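Local coordinates for protein succinate-semialdehyde dehydrogenase (Streptococcus pyogenes MGAS1882, PDB 4OGD) that probably oxidises succinic semialdehyde to succinate, using NADP+ as cofactor, at residues M152-A157 / I181-I186; G123-V128 / G202-G207; L328-E333 / P344-G349; L322-E327 / D353-Y358. All blocks are in the same frame, centred on the assembly; numbering follows the deposited sequence.

In the fold
Three of the four contacts are strand pairings in two sheets of the aldehyde dehydrogenase fold; contact 4 joins the end of helix 308-323 to a loop. Contacts 1 and 2, with centres about 10 Å apart, belong to the largely parallel, Rossmann-type sheet that in this family carries the nicotinamide cofactor; strands 152-155 and 124-128 are neighbours there, so the two contacts join directly, for instance through Lys155 N and Ala127 O at 2.8 Å. Contact 3 is the edge pairing of the other sheet, which in this family belongs to the catalytic domain. Contact 4 lies next to it, centres about 12 Å apart, where helix 308-323 leads into strand 327-330. Contacts 1 and 3 lie on opposite sides of the chain's centre, about 39 Å apart between centres.

Contact 1. Residues M152-A157 / I181-I186; sequences MVLKHA and ITNLFI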
loop_
_atom_site.group_PDB
_atom_site.type_symbol
_atom_site.label_atom_id
_atom_site.label_comp_id
_atom_site.label_asym_id
_atom_site.label_seq_id
_atom_site.Cartn_x
_atom_site.Cartn_y
_atom_site.Cartn_z
ATOM N N MET A 152 5.305 7.775 16.108
ATOM C CA MET A 152 5.851 6.485 15.711
ATOM C C MET A 152 6.238 5.653 16.932
ATOM O O MET A 152 6.703 6.183 17.955
ATOM C CB MET A 152 7.067 6.719 14.806
ATOM C CG MET A 152 7.833 5.475 14.384
ATOM S SD MET A 152 8.923 5.844 12.984
ATOM C CE MET A 152 7.693 6.020 11.697
ATOM N N VAL A 153 6.018 4.349 16.840
ATOM C CA VAL A 153 6.590 3.416 17.807
ATOM C C VAL A 153 7.490 2.474 17.025
ATOM O O VAL A 153 7.171 2.087 15.888
ATOM C CB VAL A 153 5.515 2.664 18.636
ATOM C CG1 VAL A 153 4.733 3.653 19.496
ATOM C CG2 VAL A 153 4.560 1.890 17.730
ATOM N N LEU A 154 8.634 2.145 17.622
ATOM C CA LEU A 154 9.711 1.446 16.923
ATOM C C LEU A 154 10.031 0.098 17.541
ATOM O O LEU A 154 10.337 0.006 18.734
ATOM C CB LEU A 154 10.973 2.304 16.955
ATOM C CG LEU A 154 12.268 1.621 16.505
ATOM C CD1 LEU A 154 12.202 1.302 15.010
ATOM C CD2 LEU A 154 13.468 2.506 16.816
ATOM N N LYS A 155 9.959 -0.952 16.732
ATOM C CA LYS A 155 10.497 -2.239 17.133
ATOM C C LYS A 155 11.752 -2.480 16.306
ATOM O O LYS A 155 11.679 -2.674 15.092
ATOM C CB LYS A 155 9.459 -3.341 16.915
ATOM C CG LYS A 155 9.723 -4.598 17.730
ATOM C CD LYS A 155 10.503 -5.600 16.930
ATOM C CE LYS A 155 10.977 -6.757 17.809
ATOM N NZ LYS A 155 12.462 -6.886 17.738
ATOM N N HIS A 156 12.906 -2.436 16.965
ATOM C CA HIS A 156 14.185 -2.592 16.290
ATOM C C HIS A 156 14.728 -4.004 16.466
ATOM O O HIS A 156 14.178 -4.796 17.223
ATOM C CB HIS A 156 15.190 -1.560 16.830
ATOM C CG HIS A 156 16.085 -0.980 15.777
ATOM N ND1 HIS A 156 16.629 -1.735 14.761
ATOM C CD2 HIS A 156 16.515 0.288 15.574
ATOM C CE1 HIS A 156 17.352 -0.957 13.975
ATOM N NE2 HIS A 156 17.306 0.276 14.449
ATOM N N ALA A 157 15.809 -4.312 15.754
ATOM C CA ALA A 157 16.461 -5.620 15.838
ATOM C C ALA A 157 16.950 -5.898 17.249
ATOM O O ALA A 157 17.382 -4.987 17.957
ATOM C CB ALA A 157 17.622 -5.694 14.864
ATOM N N ILE A 181 8.606 9.669 18.822
ATOM C CA ILE A 181 9.010 8.295 18.557
ATOM C C ILE A 181 9.340 7.618 19.882
ATOM O O ILE A 181 9.931 8.234 20.776
ATOM C CB ILE A 181 10.188 8.198 17.537
ATOM C CG1 ILE A 181 10.405 6.738 17.111
ATOM C CG2 ILE A 181 11.471 8.816 18.094
ATOM C CD1 ILE A 181 11.324 6.584 15.909
ATOM N N THR A 182 8.925 6.367 20.032
ATOM C CA THR A 182 9.235 5.620 21.245
ATOM C C THR A 182 9.763 4.249 20.871
ATOM O O THR A 182 9.134 3.512 20.099
ATOM C CB THR A 182 8.003 5.454 22.138
ATOM O OG1 THR A 182 7.415 6.737 22.391
ATOM C CG2 THR A 182 8.385 4.799 23.467
ATOM N N ASN A 183 10.927 3.908 21.405
ATOM C CA ASN A 183 11.474 2.582 21.186
ATOM C C ASN A 183 10.724 1.546 22.031
ATOM O O ASN A 183 10.407 1.795 23.196
ATOM C CB ASN A 183 12.963 2.552 21.529
ATOM C CG ASN A 183 13.541 1.174 21.382
ATOM O OD1 ASN A 183 13.397 0.551 20.332
ATOM N ND2 ASN A 183 14.147 0.659 22.450
ATOM N N LEU A 184 10.445 0.386 21.444
ATOM C CA LEU A 184 9.750 -0.681 22.161
ATOM C C LEU A 184 10.614 -1.934 22.291
ATOM O O LEU A 184 10.804 -2.668 21.316
ATOM C CB LEU A 184 8.453 -1.055 21.436
ATOM C CG LEU A 184 7.522 0.048 20.943
ATOM C CD1 LEU A 184 6.336 -0.580 20.221
ATOM C CD2 LEU A 184 7.041 0.924 22.092
ATOM N N PHE A 185 11.148 -2.182 23.485
ATOM C CA PHE A 185 11.860 -3.430 23.729
ATOM C C PHE A 185 10.812 -4.499 24.020
ATOM O O PHE A 185 10.559 -4.840 25.176
ATOM C CB PHE A 185 12.834 -3.292 24.909
ATOM C CG PHE A 185 14.093 -2.510 24.589
ATOM C CD1 PHE A 185 14.779 -2.718 23.399
ATOM C CD2 PHE A 185 14.590 -1.575 25.486
ATOM C CE1 PHE A 185 15.927 -2.008 23.105
ATOM C CE2 PHE A 185 15.750 -0.861 25.201
ATOM C CZ PHE A 185 16.419 -1.079 24.009
ATOM N N ILE A 186 10.178 -5.015 22.968
ATOM C CA ILE A 186 9.049 -5.926 23.136
ATOM C C ILE A 186 9.206 -7.270 22.422
ATOM O O ILE A 186 10.054 -7.438 21.536
ATOM C CB ILE A 186 7.720 -5.273 22.684
ATOM C CG1 ILE A 186 7.840 -4.767 21.243
ATOM C CG2 ILE A 186 7.326 -4.138 23.637
ATOM C CD1 ILE A 186 6.510 -4.328 20.641
HETATM O O HOH W 1 5.518 7.026 20.436
HETATM O O HOH W 2 13.207 -2.161 19.858
#
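Met152-Lys155 and Ile181-Asn183 run parallel as adjacent strands, their axes 4.6 Å apart and inclined by 24°. Thr182 occupies the middle of the pairing: its N donates to Met152 O, and its O accepts from Leu154 N at 2.9 Å. One step on, Leu184 N closes the row on Leu154 O at 2.7 Å. The CA-H of Ile181 adds a further contact to Met152 O.

Met152 runs alongside Ile181 on one face of the sheet, with Met152 SD 3.9 Å from Ile181 CD1, and the bend at chi3 (-72°) turns CE off from it. On that face Asn183 swings its amide back to Leu154, where Asn183 OD1 touches Leu154 CD2 at 4.0 Å. On the face of Val153 and Thr182, Leu184 CD1 lies 3.7 Å from Val153 CB, and helix 22-41 covers both residues. Farther along, the aliphatic part of Lys155 crosses Ile186, Lys155 CG to Ile186 CG1 at 4.0 Å.

Two waters bind at the ends. One accepts from Thr182 OG1, which is also bonded to Arg31, and adds a second donor to Met152 O. In this beta-alpha-beta unit, built round helix 161-173, the other water takes over past the Leu184-Leu154 bond, accepting from His156 N and donating to Asn183 OD1 and Leu184 O, and so satisfies three buried polar atoms.

Contact 2. Residues G123-V128 / G202-G207; sequences GVILAV and GVCLTG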
loop_
_atom_site.group_PDB
_atom_site.type_symbol
_atom_site.label_atom_id
_atom_site.label_comp_id
_atom_site.label_asym_id
_atom_site.label_seq_id
_atom_site.Cartn_x
_atom_site.Cartn_y
_atom_site.Cartn_z
ATOM N N GLY A 123 -2.457 8.659 12.282
ATOM C CA GLY A 123 -2.343 8.073 13.607
ATOM C C GLY A 123 -0.963 7.562 13.965
ATOM O O GLY A 123 0.038 8.089 13.487
ATOM N N VAL A 124 -0.911 6.536 14.811
ATOM C CA VAL A 124 0.364 5.985 15.275
ATOM C C VAL A 124 0.871 4.949 14.274
ATOM O O VAL A 124 0.122 4.069 13.838
ATOM C CB VAL A 124 0.232 5.342 16.670
ATOM C CG1 VAL A 124 1.592 4.845 17.172
ATOM C CG2 VAL A 124 -0.375 6.342 17.648
ATOM N N ILE A 125 2.138 5.073 13.898
ATOM C CA ILE A 125 2.746 4.150 12.944
ATOM C C ILE A 125 3.746 3.252 13.663
ATOM O O ILE A 125 4.603 3.743 14.401
ATOM C CB ILE A 125 3.477 4.920 11.829
ATOM C CG1 ILE A 125 2.502 5.832 11.082
ATOM C CG2 ILE A 125 4.171 3.959 10.872
ATOM C CD1 ILE A 125 1.348 5.090 10.445
ATOM N N LEU A 126 3.624 1.939 13.468
ATOM C CA LEU A 126 4.646 1.001 13.922
ATOM C C LEU A 126 5.715 0.827 12.857
ATOM O O LEU A 126 5.421 0.423 11.726
ATOM C CB LEU A 126 4.035 -0.367 14.248
ATOM C CG LEU A 126 5.056 -1.483 14.476
ATOM C CD1 LEU A 126 5.930 -1.228 15.703
ATOM C CD2 LEU A 126 4.369 -2.842 14.591
ATOM N N ALA A 127 6.955 1.128 13.225
ATOM C CA ALA A 127 8.095 0.880 12.356
ATOM C C ALA A 127 8.853 -0.326 12.882
ATOM O O ALA A 127 9.180 -0.396 14.070
ATOM C CB ALA A 127 9.005 2.111 12.299
ATOM N N VAL A 128 9.098 -1.294 12.004
ATOM C CA VAL A 128 9.895 -2.463 12.358
ATOM C C VAL A 128 11.156 -2.379 11.509
ATOM O O VAL A 128 11.078 -2.442 10.287
ATOM C CB VAL A 128 9.140 -3.775 12.075
ATOM C CG1 VAL A 128 9.984 -4.970 12.499
ATOM C CG2 VAL A 128 7.801 -3.783 12.798
ATOM N N GLY A 202 -0.863 1.883 10.741
ATOM C CA GLY A 202 0.015 1.528 9.645
ATOM C C GLY A 202 1.261 0.871 10.180
ATOM O O GLY A 202 1.674 1.125 11.314
ATOM N N VAL A 203 1.855 0.011 9.364
ATOM C CA VAL A 203 3.106 -0.638 9.733
ATOM C C VAL A 203 4.090 -0.523 8.575
ATOM O O VAL A 203 3.789 -0.921 7.453
ATOM C CB VAL A 203 2.907 -2.131 10.076
ATOM C CG1 VAL A 203 4.212 -2.723 10.560
ATOM C CG2 VAL A 203 1.809 -2.311 11.135
ATOM N N CYS A 204 5.269 0.031 8.841
ATOM C CA CYS A 204 6.325 0.034 7.833
ATOM C C CYS A 204 7.443 -0.869 8.315
ATOM O O CYS A 204 7.913 -0.745 9.447
ATOM C CB CYS A 204 6.842 1.454 7.544
ATOM S SG CYS A 204 7.312 2.410 9.018
ATOM N N LEU A 205 7.863 -1.793 7.463
ATOM C CA LEU A 205 8.920 -2.712 7.840
ATOM C C LEU A 205 10.045 -2.705 6.832
ATOM O O LEU A 205 9.818 -2.688 5.623
ATOM C CB LEU A 205 8.373 -4.141 7.978
ATOM C CG LEU A 205 9.372 -5.236 8.375
ATOM C CD1 LEU A 205 8.686 -6.271 9.250
ATOM C CD2 LEU A 205 10.012 -5.928 7.160
ATOM N N THR A 206 11.261 -2.735 7.359
ATOM C CA THR A 206 12.448 -3.011 6.572
ATOM C C THR A 206 13.120 -4.206 7.219
ATOM O O THR A 206 13.309 -4.236 8.435
ATOM C CB THR A 206 13.398 -1.810 6.578
ATOM O OG1 THR A 206 12.719 -0.679 6.017
ATOM C CG2 THR A 206 14.623 -2.113 5.732
ATOM N N GLY A 207 13.452 -5.212 6.424
ATOM C CA GLY A 207 14.082 -6.396 6.986
ATOM C C GLY A 207 14.007 -7.573 6.045
ATOM O O GLY A 207 14.076 -7.405 4.827
#
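Val128 buries the most surface in this pairing, followed by Cys204 and Gly202, and all three take part in its parallel backbone bonding. Val128 is held at both backbone groups: its N donates to Cys204 O at 2.9 Å, with an N-H...O angle of 169°, and its O accepts from Thr206 N. Its side chain lies across Leu205, Val128 CG1 meeting Leu205 CD1 at 3.7 Å, while CG2 makes a looser approach to Val203 CG1. On the same face Leu126 and Val203 run side by side, Leu126 CD2 to Val203 CG1 at 4.0 Å.

Cys204 projects from the opposite face. With chi1 at 51°, its sulfur is tucked between the backbone N and the carbonyl carbon, where Cys204 SG rests 3.7 Å from Ala127 CB and also reaches Ile125 CG2. Cys204 N binds Leu126 O at 2.9 Å. Gly202 begins the series by accepting from Leu126 N, and its bare CA lets the end of Ile125 lie over the backbone, Ile125 CD1 to Gly202 CA at 3.9 Å.

These are the central strands of a Rossmann-type sheet. Strand 152-155 flanks 124-128 on one side, and strand 225-229 flanks 200-206 on the other. Helix 188-196 packs on the face of Leu126 and Val203, whereas helix 136-148 covers that of Ile125 and Cys204, with Phe446 touching the same two side chains.

Contact 3. Residues L328-E333 / P344-G349; sequences LVYGGE and PTIIAG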
loop_
_atom_site.group_PDB
_atom_site.type_symbol
_atom_site.label_atom_id
_atom_site.label_comp_id
_atom_site.label_asym_id
_atom_site.label_seq_id
_atom_site.Cartn_x
_atom_site.Cartn_y
_atom_site.Cartn_z
ATOM N N LEU A 328 34.319 -22.955 -6.354
ATOM C CA LEU A 328 34.973 -22.012 -5.450
ATOM C C LEU A 328 36.094 -21.309 -6.198
ATOM O O LEU A 328 37.138 -21.900 -6.486
ATOM C CB LEU A 328 35.509 -22.705 -4.193
ATOM C CG LEU A 328 36.115 -21.763 -3.139
ATOM C CD1 LEU A 328 35.080 -20.772 -2.619
ATOM C CD2 LEU A 328 36.709 -22.543 -1.979
ATOM N N VAL A 329 35.860 -20.045 -6.528
ATOM C CA VAL A 329 36.803 -19.257 -7.311
ATOM C C VAL A 329 37.880 -18.640 -6.427
ATOM O O VAL A 329 39.063 -18.620 -6.782
ATOM C CB VAL A 329 36.066 -18.152 -8.097
ATOM C CG1 VAL A 329 37.044 -17.169 -8.715
ATOM C CG2 VAL A 329 35.161 -18.764 -9.166
ATOM N N TYR A 330 37.467 -18.140 -5.269
ATOM C CA TYR A 330 38.398 -17.486 -4.353
ATOM C C TYR A 330 37.887 -17.528 -2.923
ATOM O O TYR A 330 36.684 -17.447 -2.687
ATOM C CB TYR A 330 38.636 -16.029 -4.764
ATOM C CG TYR A 330 39.425 -15.263 -3.724
ATOM C CD1 TYR A 330 40.803 -15.406 -3.635
ATOM C CD2 TYR A 330 38.788 -14.423 -2.813
ATOM C CE1 TYR A 330 41.525 -14.731 -2.684
ATOM C CE2 TYR A 330 39.503 -13.746 -1.853
ATOM C CZ TYR A 330 40.870 -13.900 -1.797
ATOM O OH TYR A 330 41.591 -13.224 -0.846
ATOM N N GLY A 331 38.807 -17.654 -1.969
ATOM C CA GLY A 331 38.467 -17.520 -0.567
ATOM C C GLY A 331 37.833 -18.759 0.024
ATOM O O GLY A 331 38.257 -19.886 -0.252
ATOM N N GLY A 332 36.821 -18.549 0.858
ATOM C CA GLY A 332 36.114 -19.650 1.482
ATOM C C GLY A 332 36.885 -20.307 2.611
ATOM O O GLY A 332 36.486 -21.357 3.108
ATOM N N GLU A 333 37.993 -19.694 3.018
ATOM C CA GLU A 333 38.797 -20.229 4.108
ATOM C C GLU A 333 38.429 -19.537 5.405
ATOM O O GLU A 333 38.094 -18.357 5.406
ATOM C CB GLU A 333 40.283 -19.995 3.845
ATOM C CG GLU A 333 40.751 -20.367 2.455
ATOM C CD GLU A 333 42.094 -19.745 2.133
ATOM O OE1 GLU A 333 42.203 -19.066 1.089
ATOM O OE2 GLU A 333 43.037 -19.924 2.932
ATOM N N PRO A 344 36.154 -12.611 2.292
ATOM C CA PRO A 344 35.574 -12.423 0.960
ATOM C C PRO A 344 35.739 -13.703 0.153
ATOM O O PRO A 344 36.828 -14.276 0.105
ATOM C CB PRO A 344 36.417 -11.295 0.371
ATOM C CG PRO A 344 36.887 -10.529 1.571
ATOM C CD PRO A 344 37.161 -11.582 2.601
ATOM N N THR A 345 34.650 -14.163 -0.446
ATOM C CA THR A 345 34.624 -15.459 -1.096
ATOM C C THR A 345 33.926 -15.266 -2.434
ATOM O O THR A 345 32.966 -14.503 -2.518
ATOM C CB THR A 345 33.843 -16.462 -0.230
ATOM O OG1 THR A 345 34.480 -16.585 1.050
ATOM C CG2 THR A 345 33.766 -17.833 -0.892
ATOM N N ILE A 346 34.422 -15.915 -3.485
ATOM C CA ILE A 346 33.801 -15.806 -4.797
ATOM C C ILE A 346 33.396 -17.187 -5.274
ATOM O O ILE A 346 34.199 -18.118 -5.234
ATOM C CB ILE A 346 34.747 -15.174 -5.841
ATOM C CG1 ILE A 346 35.204 -13.792 -5.366
ATOM C CG2 ILE A 346 34.054 -15.074 -7.209
ATOM C CD1 ILE A 346 36.298 -13.166 -6.212
ATOM N N ILE A 347 32.147 -17.317 -5.709
ATOM C CA ILE A 347 31.680 -18.556 -6.321
ATOM C C ILE A 347 31.184 -18.315 -7.739
ATOM O O ILE A 347 30.807 -17.204 -8.102
ATOM C CB ILE A 347 30.557 -19.210 -5.510
ATOM C CG1 ILE A 347 29.362 -18.255 -5.376
ATOM C CG2 ILE A 347 31.085 -19.653 -4.151
ATOM C CD1 ILE A 347 28.144 -18.868 -4.689
ATOM N N ALA A 348 31.197 -19.372 -8.544
ATOM C CA ALA A 348 30.683 -19.306 -9.903
ATOM C C ALA A 348 30.068 -20.659 -10.238
ATOM O O ALA A 348 29.948 -21.521 -9.366
ATOM C CB ALA A 348 31.798 -18.948 -10.880
ATOM N N GLY A 349 29.664 -20.845 -11.489
ATOM C CA GLY A 349 29.076 -22.104 -11.910
ATOM C C GLY A 349 27.782 -22.498 -11.211
ATOM O O GLY A 349 27.518 -23.687 -11.021
#
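Ile346 O is gripped by two successive amides, Val329 N at 2.9 Å and Tyr330 N at 3.3 Å, which arrive from the same face of its carbonyl plane. The return bond, Ile346 N to Tyr330 O, is shorter at 2.8 Å and fairly straight, with an N-H...O angle of 165°. Beyond it, Gly332 N makes a weak bond to Thr345 OG1, a hydroxyl that also bonds to Met343 O.

Because Val329 and Tyr330 both face Ile346, two side chains crowd one isoleucine. Val329 crosses it obliquely: its CG1 and CB lie against Ile346 CG2, CB at 3.8 Å, while CG2 of Val329 meets Ala348 CB at 3.8 Å. Tyr330 sets CB beside Ile346 CD1, and its first torsion (171°) extends the ring past that methyl toward Pro344, whose O lies 3.4 Å from Tyr330 CE2. That carbonyl is buried here with no hydrogen-bonding partner in the model. On the opposite face of the sheet, Leu328 CD1 touches Thr345 CG2 at 3.7 Å, and the leucine also leans on Leu322 of helix 308-323.

Phe287 of helix 276-288 covers Ile346 and Pro344, and strand 365-371 pairs with the far side of 345-348. Past the pairing, Gly331 and Gly332 both adopt positive phi as the chain turns off the strand. Two residues opposite one, sharing a single carbonyl, define a classic beta bulge, here within an antiparallel pair at the edge of the mixed sheet.

Contact 4. Residues L322-E327 / D353-Y358; sequences LDHGAE and DNPIYY
His324 leaves its backbone with CG anti to the carbonyl carbon (chi1 -74°), while Asn354 extends CG away from its own N (chi1 -169°); these turns bring the imidazole over Pro355 and the amide beneath His324 CB. Pro355 CD sits over one face of the His324 ring, 3.8 Å from the ring centroid and 17° off the normal, in a CH-pi contact. Pro355 CD is offset toward the rim, closest to His324 CG at 3.6 Å, and the two side chains cross at about a right angle.

The amide of Asn354 fits under the end of helix 308-323: Asn354 ND2 is 3.5 Å from His324 CB and 3.9 Å from Ala326 CB, and it donates to Ala321 O. That helix ends in a Schellman motif, with Gly325 at positive phi, Gly325 N bonded to Leu322 O and Ala326 N to Ala321 O. The ND2 bond thus brings a second donor to a carbonyl that already closes the helix.

At the other end of the amide, Asn354 OD1 accepts from Ile356 N at 3.1 Å, forming an Asx turn that leads into the 3-10 segment 355-357. Held at both its oxygen and its nitrogen, the amide has its rotation fixed. Ile356 and Pro355 both pack on Leu320 of the same helix, and Ala326 rests on Leu350.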
loop_
_atom_site.group_PDB
_atom_site.type_symbol
_atom_site.label_atom_id
_atom_site.label_comp_id
_atom_site.label_asym_id
_atom_site.label_seq_id
_atom_site.Cartn_x
_atom_site.Cartn_y
_atom_site.Cartn_z
ATOM N N LEU A 322 28.555 -25.099 -2.887
ATOM C CA LEU A 322 29.579 -26.036 -3.334
ATOM C C LEU A 322 29.071 -27.475 -3.346
ATOM O O LEU A 322 29.419 -28.253 -4.243
ATOM C CB LEU A 322 30.827 -25.916 -2.457
ATOM C CG LEU A 322 31.414 -24.506 -2.393
ATOM C CD1 LEU A 322 32.612 -24.454 -1.452
ATOM C CD2 LEU A 322 31.801 -24.005 -3.782
ATOM N N ASP A 323 28.251 -27.823 -2.356
ATOM C CA ASP A 323 27.680 -29.164 -2.276
ATOM C C ASP A 323 26.758 -29.443 -3.458
ATOM O O ASP A 323 26.519 -30.600 -3.812
ATOM C CB ASP A 323 26.927 -29.369 -0.958
ATOM C CG ASP A 323 27.858 -29.527 0.236
ATOM O OD1 ASP A 323 29.091 -29.543 0.047
ATOM O OD2 ASP A 323 27.346 -29.648 1.369
ATOM N N HIS A 324 26.242 -28.383 -4.073
ATOM C CA HIS A 324 25.362 -28.533 -5.223
ATOM C C HIS A 324 26.033 -28.194 -6.550
ATOM O O HIS A 324 25.353 -27.949 -7.548
ATOM C CB HIS A 324 24.079 -27.722 -5.026
ATOM C CG HIS A 324 23.137 -28.333 -4.039
ATOM N ND1 HIS A 324 22.055 -29.103 -4.419
ATOM C CD2 HIS A 324 23.124 -28.313 -2.686
ATOM C CE1 HIS A 324 21.413 -29.517 -3.344
ATOM N NE2 HIS A 324 22.042 -29.052 -2.276
ATOM N N GLY A 325 27.365 -28.166 -6.552
ATOM C CA GLY A 325 28.133 -28.126 -7.787
ATOM C C GLY A 325 28.753 -26.806 -8.217
ATOM O O GLY A 325 29.301 -26.707 -9.314
ATOM N N ALA A 326 28.672 -25.786 -7.371
ATOM C CA ALA A 326 29.261 -24.498 -7.709
ATOM C C ALA A 326 30.780 -24.557 -7.606
ATOM O O ALA A 326 31.332 -25.422 -6.920
ATOM C CB ALA A 326 28.706 -23.400 -6.803
ATOM N N GLU A 327 31.452 -23.628 -8.276
ATOM C CA GLU A 327 32.908 -23.568 -8.241
ATOM C C GLU A 327 33.391 -22.545 -7.220
ATOM O O GLU A 327 32.927 -21.402 -7.217
ATOM C CB GLU A 327 33.469 -23.217 -9.625
ATOM C CG GLU A 327 34.985 -23.027 -9.626
ATOM C CD GLU A 327 35.535 -22.566 -10.962
ATOM O OE1 GLU A 327 34.739 -22.252 -11.877
ATOM O OE2 GLU A 327 36.776 -22.521 -11.102
ATOM N N ASP A 353 19.364 -25.662 -10.689
ATOM C CA ASP A 353 19.010 -26.678 -9.708
ATOM C C ASP A 353 19.815 -26.521 -8.426
ATOM O O ASP A 353 19.606 -27.255 -7.460
ATOM C CB ASP A 353 19.218 -28.070 -10.296
ATOM C CG ASP A 353 20.423 -28.134 -11.200
ATOM O OD1 ASP A 353 20.287 -28.655 -12.330
ATOM O OD2 ASP A 353 21.501 -27.652 -10.789
ATOM N N ASN A 354 20.732 -25.554 -8.424
ATOM C CA ASN A 354 21.492 -25.205 -7.228
ATOM C C ASN A 354 20.684 -24.170 -6.453
ATOM O O ASN A 354 20.366 -23.114 -6.990
ATOM C CB ASN A 354 22.855 -24.632 -7.633
ATOM C CG ASN A 354 23.812 -24.483 -6.460
ATOM O OD1 ASN A 354 23.419 -24.089 -5.366
ATOM N ND2 ASN A 354 25.085 -24.787 -6.696
ATOM N N PRO A 355 20.333 -24.471 -5.195
ATOM C CA PRO A 355 19.477 -23.565 -4.419
ATOM C C PRO A 355 20.035 -22.144 -4.348
ATOM O O PRO A 355 19.264 -21.181 -4.366
ATOM C CB PRO A 355 19.484 -24.194 -3.026
ATOM C CG PRO A 355 19.729 -25.639 -3.277
ATOM C CD PRO A 355 20.669 -25.695 -4.446
ATOM N N ILE A 356 21.357 -22.021 -4.289
ATOM C CA ILE A 356 21.999 -20.714 -4.155
ATOM C C ILE A 356 21.831 -19.830 -5.417
ATOM O O ILE A 356 21.943 -18.605 -5.348
ATOM C CB ILE A 356 23.480 -20.880 -3.689
ATOM C CG1 ILE A 356 23.513 -21.522 -2.296
ATOM C CG2 ILE A 356 24.226 -19.553 -3.659
ATOM C CD1 ILE A 356 22.748 -20.727 -1.223
ATOM N N TYR A 357 21.506 -20.441 -6.560
ATOM C CA TYR A 357 21.198 -19.682 -7.776
ATOM C C TYR A 357 20.143 -18.613 -7.504
ATOM O O TYR A 357 20.180 -17.534 -8.095
ATOM C CB TYR A 357 20.688 -20.628 -8.875
ATOM C CG TYR A 357 20.637 -20.041 -10.278
ATOM C CD1 TYR A 357 19.539 -19.299 -10.710
ATOM C CD2 TYR A 357 21.670 -20.261 -11.178
ATOM C CE1 TYR A 357 19.486 -18.779 -12.002
ATOM C CE2 TYR A 357 21.625 -19.748 -12.467
ATOM C CZ TYR A 357 20.534 -19.005 -12.871
ATOM O OH TYR A 357 20.515 -18.507 -14.164
ATOM N N TYR A 358 19.225 -18.908 -6.585
ATOM C CA TYR A 358 18.080 -18.038 -6.326
ATOM C C TYR A 358 18.031 -17.461 -4.911
ATOM O O TYR A 358 17.045 -16.820 -4.550
ATOM C CB TYR A 358 16.768 -18.793 -6.596
ATOM C CG TYR A 358 16.571 -19.183 -8.043
ATOM C CD1 TYR A 358 16.233 -18.232 -8.996
ATOM C CD2 TYR A 358 16.716 -20.505 -8.453
ATOM C CE1 TYR A 358 16.054 -18.587 -10.324
ATOM C CE2 TYR A 358 16.538 -20.865 -9.775
ATOM C CZ TYR A 358 16.199 -19.905 -10.702
ATOM O OH TYR A 358 16.025 -20.260 -12.018
#